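Local coordinates for protein nicotinate-nucleotide pyrophosphorylase (Francisella tularensis subsp. tularensis, PDB 3TQV) that probably catalyses the conversion of quinolinate and phosphoribosyl diphosphate to nicotinate mononucleotide, carbon dioxide and diphosphate, a step of NAD(+) biosynthesis, at residues 11-16 against 60-65; 18-23 against 68-73; 112-117 against 279-284; 151-156 against 164-169. All blocks are in the same frame, centred on the assembly; numbering follows the deposited sequence.

Contact 1: residues 11-16 against 60-65; sequences INKVPN and GQDFAN
Lys13 and Asp62 face each other across the gap between the loop 11-16 and the first turn of helix 61-71, their side chains crossing at about a right angle. The lysine's first torsion is trans (chi1 -179°), and bends at chi2 and chi4 then turn the ammonium toward the helix. This brings NZ to 3.9 Å from Asp62 OD2, a long salt bridge. A water sits between the two: it lies 2.9 Å from Asp62 OD2, a weak bond, and accepts another weak bond from Lys13 NZ. It also lies close to the backbone O of Val14, where its bonding is doubtful. The water may add a weak link between the two charges, on the side where the lysine is exposed.

Deeper in, Val14 points at the helix while Phe63 swings its ring toward the loop. The touch is light and oblique to the ring, with Val14 CG1 4.5 Å from Phe63 CZ. The helix start itself is held by the carboxylate of Asp83.

Helix 16-31 fills in behind this apolar pair, with Val19 against both Val14 and Phe63. The Phe63 ring also stacks with Phe113 of helix 100-130, and Val14 rests on Tyr154 of helix 149-159. Val14 thus sits among helices 16-31, 61-71 and 149-159.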
# COMPACT_ATOMS: atom_id res chain seq x y z
N ILE B 11 -6.66 1.72 -18.10
CA ILE B 11 -7.49 2.29 -17.05
C ILE B 11 -7.31 3.80 -16.93
O ILE B 11 -6.49 4.28 -16.15
CB ILE B 11 -7.17 1.68 -15.68
CG1 ILE B 11 -7.07 0.15 -15.79
CG2 ILE B 11 -8.20 2.13 -14.65
CD1 ILE B 11 -8.19 -0.50 -16.57
N ASN B 12 -8.11 4.53 -17.70
CA ASN B 12 -8.03 5.98 -17.71
C ASN B 12 -9.06 6.65 -16.79
O ASN B 12 -9.20 7.86 -16.77
CB ASN B 12 -8.10 6.50 -19.15
CG ASN B 12 -6.78 6.29 -19.89
OD1 ASN B 12 -5.71 6.57 -19.35
ND2 ASN B 12 -6.86 5.79 -21.12
N LYS B 13 -9.77 5.83 -16.03
CA LYS B 13 -10.63 6.30 -14.96
C LYS B 13 -11.02 5.09 -14.11
O LYS B 13 -11.22 4.01 -14.64
CB LYS B 13 -11.88 6.98 -15.51
CG LYS B 13 -12.80 7.50 -14.41
CD LYS B 13 -14.27 7.43 -14.79
CE LYS B 13 -15.17 7.93 -13.67
NZ LYS B 13 -14.80 9.30 -13.23
N VAL B 14 -11.13 5.29 -12.81
CA VAL B 14 -11.58 4.23 -11.91
C VAL B 14 -13.09 4.28 -11.82
O VAL B 14 -13.67 5.35 -11.64
CB VAL B 14 -10.99 4.40 -10.50
CG1 VAL B 14 -11.48 3.27 -9.56
CG2 VAL B 14 -9.47 4.44 -10.57
N PRO B 15 -13.75 3.11 -11.94
CA PRO B 15 -15.22 3.17 -11.97
C PRO B 15 -15.76 3.76 -10.67
O PRO B 15 -15.21 3.51 -9.59
CB PRO B 15 -15.63 1.70 -12.12
CG PRO B 15 -14.41 1.02 -12.71
CD PRO B 15 -13.24 1.74 -12.08
N ASN B 16 -16.82 4.54 -10.79
CA ASN B 16 -17.39 5.24 -9.66
C ASN B 16 -17.75 4.33 -8.50
O ASN B 16 -17.44 4.64 -7.35
CB ASN B 16 -18.62 6.04 -10.09
CG ASN B 16 -18.30 7.08 -11.14
OD1 ASN B 16 -17.17 7.59 -11.22
ND2 ASN B 16 -19.29 7.42 -11.95
N GLY B 60 -5.73 11.00 -7.51
CA GLY B 60 -6.64 10.92 -6.38
C GLY B 60 -7.81 11.89 -6.34
O GLY B 60 -8.66 11.76 -5.46
N GLN B 61 -7.85 12.85 -7.26
CA GLN B 61 -9.00 13.75 -7.39
C GLN B 61 -10.35 13.08 -7.10
O GLN B 61 -11.05 13.49 -6.17
CB GLN B 61 -9.04 14.39 -8.78
CG GLN B 61 -8.24 15.69 -8.87
CD GLN B 61 -8.39 16.38 -10.22
OE1 GLN B 61 -8.83 17.52 -10.29
NE2 GLN B 61 -8.00 15.69 -11.28
N ASP B 62 -10.68 12.06 -7.89
CA ASP B 62 -11.95 11.32 -7.73
C ASP B 62 -12.25 10.85 -6.32
O ASP B 62 -13.38 10.97 -5.86
CB ASP B 62 -11.99 10.11 -8.66
CG ASP B 62 -12.06 10.48 -10.10
OD1 ASP B 62 -12.48 11.62 -10.38
OD2 ASP B 62 -11.70 9.64 -10.95
N PHE B 63 -11.26 10.28 -5.65
CA PHE B 63 -11.45 9.83 -4.26
C PHE B 63 -11.70 11.00 -3.31
O PHE B 63 -12.71 11.03 -2.60
CB PHE B 63 -10.25 8.98 -3.79
CG PHE B 63 -10.10 7.69 -4.55
CD1 PHE B 63 -10.71 6.54 -4.11
CD2 PHE B 63 -9.35 7.65 -5.72
CE1 PHE B 63 -10.59 5.35 -4.81
CE2 PHE B 63 -9.22 6.46 -6.42
CZ PHE B 63 -9.84 5.31 -5.96
N ALA B 64 -10.77 11.95 -3.28
CA ALA B 64 -10.93 13.14 -2.47
C ALA B 64 -12.33 13.71 -2.67
O ALA B 64 -13.06 13.94 -1.71
CB ALA B 64 -9.90 14.16 -2.83
N ASN B 65 -12.70 13.94 -3.93
CA ASN B 65 -14.04 14.38 -4.27
C ASN B 65 -15.11 13.51 -3.62
O ASN B 65 -16.12 14.02 -3.13
CB ASN B 65 -14.23 14.36 -5.79
CG ASN B 65 -13.52 15.52 -6.50
OD1 ASN B 65 -13.06 16.48 -5.87
ND2 ASN B 65 -13.45 15.45 -7.83
O HOH W 1 -13.78 7.65 -10.59

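Contact 2: residues 18-23 against 68-73; sequences IVTRLV and INQLDK
Gln70 reaches out from helix 61-71 and lays its amide end against Thr20 and Val23, one turn apart on helix 16-31. Its CG sits beside the backbone N (chi1 -78°) and the chain runs extended from there, so the amide is carried the full length of the side chain to the opposite helix. The close part is at Val23, which points toward Gln70: its CG1 lies 3.7 Å from Gln70 CD, so a methyl packs on the amide group. Thr20 adds its CG2 methyl at the flank of the same group, while its OG1 is bonded back to the backbone O of Asn16.

Helix 61-71 belongs to the N-terminal domain of the NadC family and packs against both helix 16-31 and the long helix 100-130. Val23 continues the packing inward onto Val67, and Ile68 rests on Ala106 and Ile110.

The backbones stay well apart, 8.2 Å between the CA atoms of Val23 and Gln70 even at their nearest, and on the loose side one long side chain does the bridging. Beyond it, past the helix end, exposed Lys73 folds back, and its NZ bonds to Asn69 O at 3.0 Å from above the carbonyl plane.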
# COMPACT_ATOMS: atom_id res chain seq x y z
N ILE B 18 -16.47 1.64 -7.53
CA ILE B 18 -15.25 1.26 -6.84
C ILE B 18 -14.65 2.43 -6.03
O ILE B 18 -14.12 2.24 -4.94
CB ILE B 18 -14.19 0.73 -7.82
CG1 ILE B 18 -14.66 -0.56 -8.49
CG2 ILE B 18 -12.86 0.48 -7.11
CD1 ILE B 18 -14.61 -1.76 -7.57
N VAL B 19 -14.73 3.64 -6.56
CA VAL B 19 -14.28 4.80 -5.81
C VAL B 19 -15.17 4.97 -4.58
O VAL B 19 -14.68 5.19 -3.47
CB VAL B 19 -14.30 6.08 -6.67
CG1 VAL B 19 -14.26 7.32 -5.79
CG2 VAL B 19 -13.13 6.08 -7.65
N THR B 20 -16.47 4.85 -4.79
CA THR B 20 -17.43 5.00 -3.72
C THR B 20 -17.18 4.02 -2.58
O THR B 20 -17.04 4.42 -1.42
CB THR B 20 -18.88 4.86 -4.23
OG1 THR B 20 -19.19 5.95 -5.12
CG2 THR B 20 -19.89 4.86 -3.07
N ARG B 21 -17.12 2.73 -2.90
CA ARG B 21 -17.01 1.69 -1.88
C ARG B 21 -15.72 1.80 -1.08
O ARG B 21 -15.71 1.57 0.13
CB ARG B 21 -17.09 0.31 -2.52
CG ARG B 21 -17.06 -0.81 -1.52
CD ARG B 21 -16.18 -1.91 -2.03
NE ARG B 21 -16.67 -2.45 -3.29
CZ ARG B 21 -15.91 -3.12 -4.15
NH1 ARG B 21 -14.62 -3.32 -3.90
NH2 ARG B 21 -16.44 -3.58 -5.28
N LEU B 22 -14.64 2.14 -1.76
CA LEU B 22 -13.35 2.31 -1.13
C LEU B 22 -13.34 3.51 -0.17
O LEU B 22 -12.69 3.49 0.87
CB LEU B 22 -12.28 2.48 -2.20
CG LEU B 22 -11.49 1.22 -2.56
CD1 LEU B 22 -10.62 1.46 -3.78
CD2 LEU B 22 -10.65 0.77 -1.37
N VAL B 23 -14.05 4.57 -0.53
CA VAL B 23 -14.13 5.75 0.32
C VAL B 23 -14.97 5.42 1.54
O VAL B 23 -14.52 5.56 2.66
CB VAL B 23 -14.69 6.97 -0.46
CG1 VAL B 23 -15.11 8.08 0.49
CG2 VAL B 23 -13.66 7.46 -1.46
N ILE B 68 -15.36 14.12 0.21
CA ILE B 68 -16.18 15.33 0.42
C ILE B 68 -17.66 15.01 0.27
O ILE B 68 -18.46 15.23 1.19
CB ILE B 68 -15.83 16.44 -0.60
CG1 ILE B 68 -14.48 17.05 -0.27
CG2 ILE B 68 -16.89 17.54 -0.59
CD1 ILE B 68 -14.08 16.84 1.17
N ASN B 69 -18.00 14.47 -0.89
CA ASN B 69 -19.37 14.13 -1.26
C ASN B 69 -20.09 13.30 -0.22
O ASN B 69 -21.28 13.54 0.07
CB ASN B 69 -19.35 13.36 -2.58
CG ASN B 69 -20.73 13.14 -3.14
OD1 ASN B 69 -21.13 12.02 -3.45
ND2 ASN B 69 -21.49 14.23 -3.26
N GLN B 70 -19.39 12.31 0.34
CA GLN B 70 -19.97 11.42 1.33
C GLN B 70 -20.09 12.04 2.73
O GLN B 70 -21.00 11.70 3.48
CB GLN B 70 -19.22 10.09 1.38
CG GLN B 70 -19.56 9.14 0.25
CD GLN B 70 -18.77 7.82 0.31
OE1 GLN B 70 -18.38 7.26 -0.72
NE2 GLN B 70 -18.53 7.34 1.53
N LEU B 71 -19.19 12.95 3.07
CA LEU B 71 -19.23 13.57 4.39
C LEU B 71 -20.15 14.79 4.50
O LEU B 71 -20.90 14.93 5.45
CB LEU B 71 -17.83 13.96 4.85
CG LEU B 71 -16.98 12.85 5.43
CD1 LEU B 71 -15.71 13.43 6.05
CD2 LEU B 71 -17.77 12.09 6.46
N ASP B 72 -20.06 15.68 3.52
CA ASP B 72 -20.71 16.97 3.60
C ASP B 72 -20.67 17.60 2.21
O ASP B 72 -19.69 18.24 1.84
CB ASP B 72 -19.98 17.85 4.62
CG ASP B 72 -20.68 19.19 4.86
OD1 ASP B 72 -21.55 19.56 4.04
OD2 ASP B 72 -20.38 19.85 5.87
N LYS B 73 -21.73 17.41 1.43
CA LYS B 73 -21.78 17.97 0.08
C LYS B 73 -21.60 19.50 0.08
O LYS B 73 -21.35 20.10 -0.96
CB LYS B 73 -23.09 17.59 -0.62
CG LYS B 73 -23.39 16.10 -0.62
CD LYS B 73 -24.38 15.75 -1.72
CE LYS B 73 -24.87 14.30 -1.61
NZ LYS B 73 -23.74 13.29 -1.60

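Contact 3: residues 112-117 against 279-284; sequences NFIQML and IDLSLQ
The long helix 100-130 packs here against strand 281-285, outermost in this chain's four-stranded antiparallel sheet, so the C-terminal end of the chain is laid back on the N-terminal domain. Leu281 points at the helix, and its CD1 methyl carries the apolar contact, standing 3.5 Å from Ile114 CB and 3.7 Å from the backbone N of Gln115. The side chains of Ile114 and Leu281 cross at about a right angle.

Just before the strand, the backbone itself joins in: Ile279 N donates to Gln115 O at 3.2 Å, with an N-H...O angle of 162° and the donor tilted 21° from the carbonyl plane. Gln115 runs its CG beside its backbone N (chi1 -85°), which sets that methylene 3.3 Å from Ile279 O. Ile279 itself packs on Ser118 and Thr122, one and two turns further along the helix, while the strand pairs with strand 45-52 through Ser282 and Ile51.

All four touching residues are buried. Leucine and isoleucine supply the apolar filling, whereas the backbone bond gives the N-H of Ile279, at the approach to the strand, an acceptor on the helix and ties that approach to one point along helix 100-130.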
# COMPACT_ATOMS: atom_id res chain seq x y z
N ASN B 112 -4.81 10.59 2.72
CA ASN B 112 -4.38 9.19 2.64
C ASN B 112 -4.58 8.58 1.25
O ASN B 112 -3.86 7.67 0.85
CB ASN B 112 -5.07 8.32 3.69
CG ASN B 112 -4.39 8.40 5.03
OD1 ASN B 112 -4.93 7.94 6.04
ND2 ASN B 112 -3.20 8.98 5.06
N PHE B 113 -5.57 9.08 0.52
CA PHE B 113 -5.74 8.62 -0.86
C PHE B 113 -4.77 9.30 -1.83
O PHE B 113 -4.21 8.66 -2.72
CB PHE B 113 -7.17 8.79 -1.33
CG PHE B 113 -8.08 7.66 -0.94
CD1 PHE B 113 -8.95 7.79 0.13
CD2 PHE B 113 -8.07 6.47 -1.64
CE1 PHE B 113 -9.79 6.78 0.47
CE2 PHE B 113 -8.93 5.45 -1.30
CZ PHE B 113 -9.78 5.60 -0.24
N ILE B 114 -4.58 10.61 -1.67
CA ILE B 114 -3.66 11.31 -2.55
C ILE B 114 -2.24 10.83 -2.30
O ILE B 114 -1.52 10.52 -3.24
CB ILE B 114 -3.75 12.85 -2.39
CG1 ILE B 114 -5.20 13.29 -2.23
CG2 ILE B 114 -3.17 13.55 -3.59
CD1 ILE B 114 -6.12 12.69 -3.24
N GLN B 115 -1.84 10.75 -1.03
CA GLN B 115 -0.51 10.28 -0.65
C GLN B 115 -0.14 9.04 -1.41
O GLN B 115 0.96 8.91 -1.94
CB GLN B 115 -0.51 9.83 0.80
CG GLN B 115 -0.30 10.88 1.81
CD GLN B 115 -0.49 10.31 3.19
OE1 GLN B 115 -0.73 9.11 3.36
NE2 GLN B 115 -0.39 11.17 4.19
N MSE B 116 -1.08 8.11 -1.40
CA MSE B 116 -0.85 6.78 -1.87
C MSE B 116 -0.78 6.75 -3.38
O MSE B 116 0.24 6.37 -3.97
CB MSE B 116 -1.97 5.88 -1.37
CG MSE B 116 -1.72 4.43 -1.64
SE MSE B 116 -3.39 3.47 -1.62
CE MSE B 116 -2.77 1.83 -2.48
N LEU B 117 -1.88 7.17 -4.01
CA LEU B 117 -2.01 7.10 -5.45
C LEU B 117 -1.03 8.01 -6.16
O LEU B 117 -0.48 7.65 -7.20
CB LEU B 117 -3.45 7.43 -5.87
CG LEU B 117 -4.44 6.43 -5.25
CD1 LEU B 117 -5.89 6.87 -5.47
CD2 LEU B 117 -4.20 5.02 -5.78
N ILE B 279 3.64 10.35 -1.00
CA ILE B 279 3.96 11.75 -1.13
C ILE B 279 3.59 12.48 0.15
O ILE B 279 2.54 12.24 0.73
CB ILE B 279 3.17 12.39 -2.29
CG1 ILE B 279 3.57 11.73 -3.62
CG2 ILE B 279 3.37 13.89 -2.30
CD1 ILE B 279 5.07 11.41 -3.76
N ASP B 280 4.47 13.39 0.56
CA ASP B 280 4.24 14.19 1.75
C ASP B 280 3.31 15.38 1.48
O ASP B 280 3.60 16.29 0.66
CB ASP B 280 5.57 14.64 2.35
CG ASP B 280 5.41 15.35 3.66
OD1 ASP B 280 4.39 15.13 4.35
OD2 ASP B 280 6.31 16.13 4.01
N LEU B 281 2.19 15.38 2.19
CA LEU B 281 1.13 16.33 1.97
C LEU B 281 0.86 17.03 3.27
O LEU B 281 1.33 16.60 4.31
CB LEU B 281 -0.15 15.62 1.52
CG LEU B 281 -0.02 14.86 0.21
CD1 LEU B 281 -1.37 14.35 -0.24
CD2 LEU B 281 0.61 15.77 -0.84
N SER B 282 0.09 18.11 3.21
CA SER B 282 -0.37 18.77 4.41
C SER B 282 -1.66 19.55 4.10
O SER B 282 -1.77 20.21 3.07
CB SER B 282 0.74 19.68 4.95
OG SER B 282 0.32 20.37 6.11
N LEU B 283 -2.66 19.46 4.97
CA LEU B 283 -3.83 20.31 4.83
C LEU B 283 -3.71 21.52 5.76
O LEU B 283 -3.67 21.37 6.98
CB LEU B 283 -5.11 19.53 5.14
CG LEU B 283 -6.43 20.31 4.91
CD1 LEU B 283 -6.69 20.46 3.44
CD2 LEU B 283 -7.60 19.61 5.58
N GLN B 284 -3.62 22.71 5.20
CA GLN B 284 -3.59 23.90 6.03
C GLN B 284 -5.02 24.45 6.19
O GLN B 284 -5.65 24.89 5.22
CB GLN B 284 -2.60 24.95 5.49
CG GLN B 284 -1.16 24.44 5.35
CD GLN B 284 -0.48 24.18 6.69
OE1 GLN B 284 -0.52 25.02 7.59
NE2 GLN B 284 0.14 23.01 6.84

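Contact 4: residues 151-156 against 164-169; sequences AQKYAV and HRIGLF. With PO4 (phosphate ion), chain F.
Arg165 belongs to the predicted substrate site of the C-terminal, TIM-barrel-like domain, and here it holds a phosphate ion that probably came from the crystallisation liquor. On the helix side, Lys153 braces the loop that carries it. Its NZ donates to Arg165 O at 3.1 Å, approaching from above the carbonyl plane. The same ammonium makes a salt bridge with Asp140 and bonds to Thr141 O, so this buried charge is gripped by three oxygens. The chain bends at chi2 (-75°), then runs straight, and its CD crosses Ile166 at a slant, 4.1 Å from the CD1 methyl.

While the backbone of Arg165 is held by the lysine, its side chain starts away from the helix and extends to the phosphate. It meets the ion with the edge of the guanidinium: NE to O3 at 2.7 Å, nearly straight at 178°, and NH2 to O4 at 3.0 Å. NH1 bonds to Ala171 O, which helps fix the rotation of the group. The edge of the His164 ring also lies near the phosphate. Arg142 N adds a further bond to the phosphate, and the side chains of Arg142 and Lys175, both predicted to bind substrate, are about 4 Å from that of Arg165. This clustering is consistent with a pocket for an anionic substrate.

Thr37 of the second subunit packs on Arg165. Within the chain, the loop 164-169 links helix 149-159 to strand 171-174 of the parallel sheet, and helix 100-130 lies against Ala151, Ala155 and Val156.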
# COMPACT_ATOMS: atom_id res chain seq x y z
N ALA B 151 -7.46 1.10 -9.01
CA ALA B 151 -6.91 2.34 -8.49
C ALA B 151 -5.44 2.50 -8.83
O ALA B 151 -5.01 3.57 -9.24
CB ALA B 151 -7.13 2.43 -6.96
N GLN B 152 -4.66 1.42 -8.67
CA GLN B 152 -3.24 1.44 -9.03
C GLN B 152 -2.94 1.37 -10.55
O GLN B 152 -1.96 1.93 -11.02
CB GLN B 152 -2.47 0.36 -8.25
CG GLN B 152 -2.41 0.64 -6.75
CD GLN B 152 -1.17 0.04 -6.07
OE1 GLN B 152 -0.19 0.75 -5.79
NE2 GLN B 152 -1.21 -1.26 -5.82
N LYS B 153 -3.77 0.67 -11.31
CA LYS B 153 -3.65 0.67 -12.76
C LYS B 153 -3.83 2.11 -13.25
O LYS B 153 -3.11 2.59 -14.13
CB LYS B 153 -4.72 -0.24 -13.37
CG LYS B 153 -4.58 -1.72 -13.02
CD LYS B 153 -3.44 -2.36 -13.79
CE LYS B 153 -3.33 -3.85 -13.56
NZ LYS B 153 -2.11 -4.41 -14.21
N TYR B 154 -4.80 2.80 -12.66
CA TYR B 154 -5.04 4.19 -12.97
C TYR B 154 -3.83 5.07 -12.60
O TYR B 154 -3.36 5.87 -13.40
CB TYR B 154 -6.33 4.68 -12.28
CG TYR B 154 -6.64 6.12 -12.52
CD1 TYR B 154 -7.01 6.57 -13.78
CD2 TYR B 154 -6.55 7.06 -11.49
CE1 TYR B 154 -7.28 7.90 -14.01
CE2 TYR B 154 -6.83 8.40 -11.72
CZ TYR B 154 -7.19 8.81 -12.98
OH TYR B 154 -7.47 10.15 -13.22
N ALA B 155 -3.31 4.90 -11.39
CA ALA B 155 -2.14 5.68 -10.97
C ALA B 155 -1.00 5.47 -11.95
O ALA B 155 -0.32 6.40 -12.34
CB ALA B 155 -1.71 5.29 -9.57
N VAL B 156 -0.79 4.22 -12.34
CA VAL B 156 0.33 3.92 -13.20
C VAL B 156 0.16 4.62 -14.55
O VAL B 156 1.10 5.23 -15.07
CB VAL B 156 0.53 2.40 -13.37
CG1 VAL B 156 1.51 2.12 -14.48
CG2 VAL B 156 1.03 1.78 -12.06
N HIS B 164 -0.39 -3.61 -18.31
CA HIS B 164 -0.41 -5.04 -18.57
C HIS B 164 -1.82 -5.51 -18.20
O HIS B 164 -2.63 -4.71 -17.76
CB HIS B 164 0.63 -5.72 -17.69
CG HIS B 164 0.81 -7.18 -17.97
ND1 HIS B 164 1.46 -7.64 -19.09
CD2 HIS B 164 0.47 -8.27 -17.25
CE1 HIS B 164 1.49 -8.96 -19.06
NE2 HIS B 164 0.91 -9.37 -17.95
N ARG B 165 -2.12 -6.79 -18.38
CA ARG B 165 -3.50 -7.23 -18.20
C ARG B 165 -4.06 -6.80 -16.84
O ARG B 165 -3.34 -6.75 -15.85
CB ARG B 165 -3.61 -8.74 -18.38
CG ARG B 165 -2.67 -9.52 -17.49
CD ARG B 165 -2.95 -11.01 -17.53
NE ARG B 165 -2.25 -11.71 -16.46
CZ ARG B 165 -2.40 -13.01 -16.17
NH1 ARG B 165 -3.23 -13.77 -16.87
NH2 ARG B 165 -1.70 -13.52 -15.16
N ILE B 166 -5.35 -6.49 -16.78
CA ILE B 166 -5.96 -6.16 -15.49
C ILE B 166 -5.97 -7.34 -14.52
O ILE B 166 -5.75 -7.15 -13.32
CB ILE B 166 -7.40 -5.62 -15.63
CG1 ILE B 166 -7.44 -4.47 -16.64
CG2 ILE B 166 -7.96 -5.22 -14.26
CD1 ILE B 166 -6.33 -3.44 -16.44
N GLY B 167 -6.23 -8.55 -15.01
CA GLY B 167 -6.38 -9.69 -14.13
C GLY B 167 -6.23 -11.08 -14.71
O GLY B 167 -5.38 -11.30 -15.58
N LEU B 168 -7.02 -12.02 -14.22
CA LEU B 168 -6.94 -13.40 -14.71
C LEU B 168 -7.95 -13.66 -15.84
O LEU B 168 -7.95 -14.73 -16.45
CB LEU B 168 -7.13 -14.40 -13.57
CG LEU B 168 -6.09 -14.39 -12.43
CD1 LEU B 168 -6.60 -15.08 -11.17
CD2 LEU B 168 -4.73 -14.96 -12.85
N PHE B 169 -8.77 -12.66 -16.14
CA PHE B 169 -9.88 -12.84 -17.08
C PHE B 169 -9.68 -12.17 -18.45
O PHE B 169 -10.08 -12.73 -19.47
CB PHE B 169 -11.17 -12.32 -16.44
CG PHE B 169 -11.08 -10.90 -15.99
CD1 PHE B 169 -11.31 -9.87 -16.88
CD2 PHE B 169 -10.73 -10.60 -14.68
CE1 PHE B 169 -11.21 -8.56 -16.47
CE2 PHE B 169 -10.64 -9.30 -14.25
CZ PHE B 169 -10.88 -8.27 -15.15
P PO4 F . 0.65 -10.74 -14.12
O1 PO4 F . 1.88 -10.87 -14.96
O2 PO4 F . 0.88 -9.74 -13.02
O3 PO4 F . -0.49 -10.30 -14.98
O4 PO4 F . 0.31 -12.07 -13.53

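Overall arrangement
Contacts 1 and 2 share helix 61-71 and have centres 11 Å apart; they also meet where Phe63 O lies 3.9 Å from Val23 CG2. Phe63 also reaches contact 3, its CE2 3.5 Å from Leu117 CD1. Contact 1 connects to contact 4 through Ile11, whose CD1 is 3.5 Å from Ile166 CD1. Contact 4 alone holds a predicted substrate residue and the phosphate; along the chain it is nested in the loop closed by contact 3, 22 Å away between centres, yet Leu117 O touches Ala155 CB. Contacts 3 and 4 both meet the second subunit; contact 3 packs on Arg142 and Lys143 of the second subunit, predicted substrate-site residues.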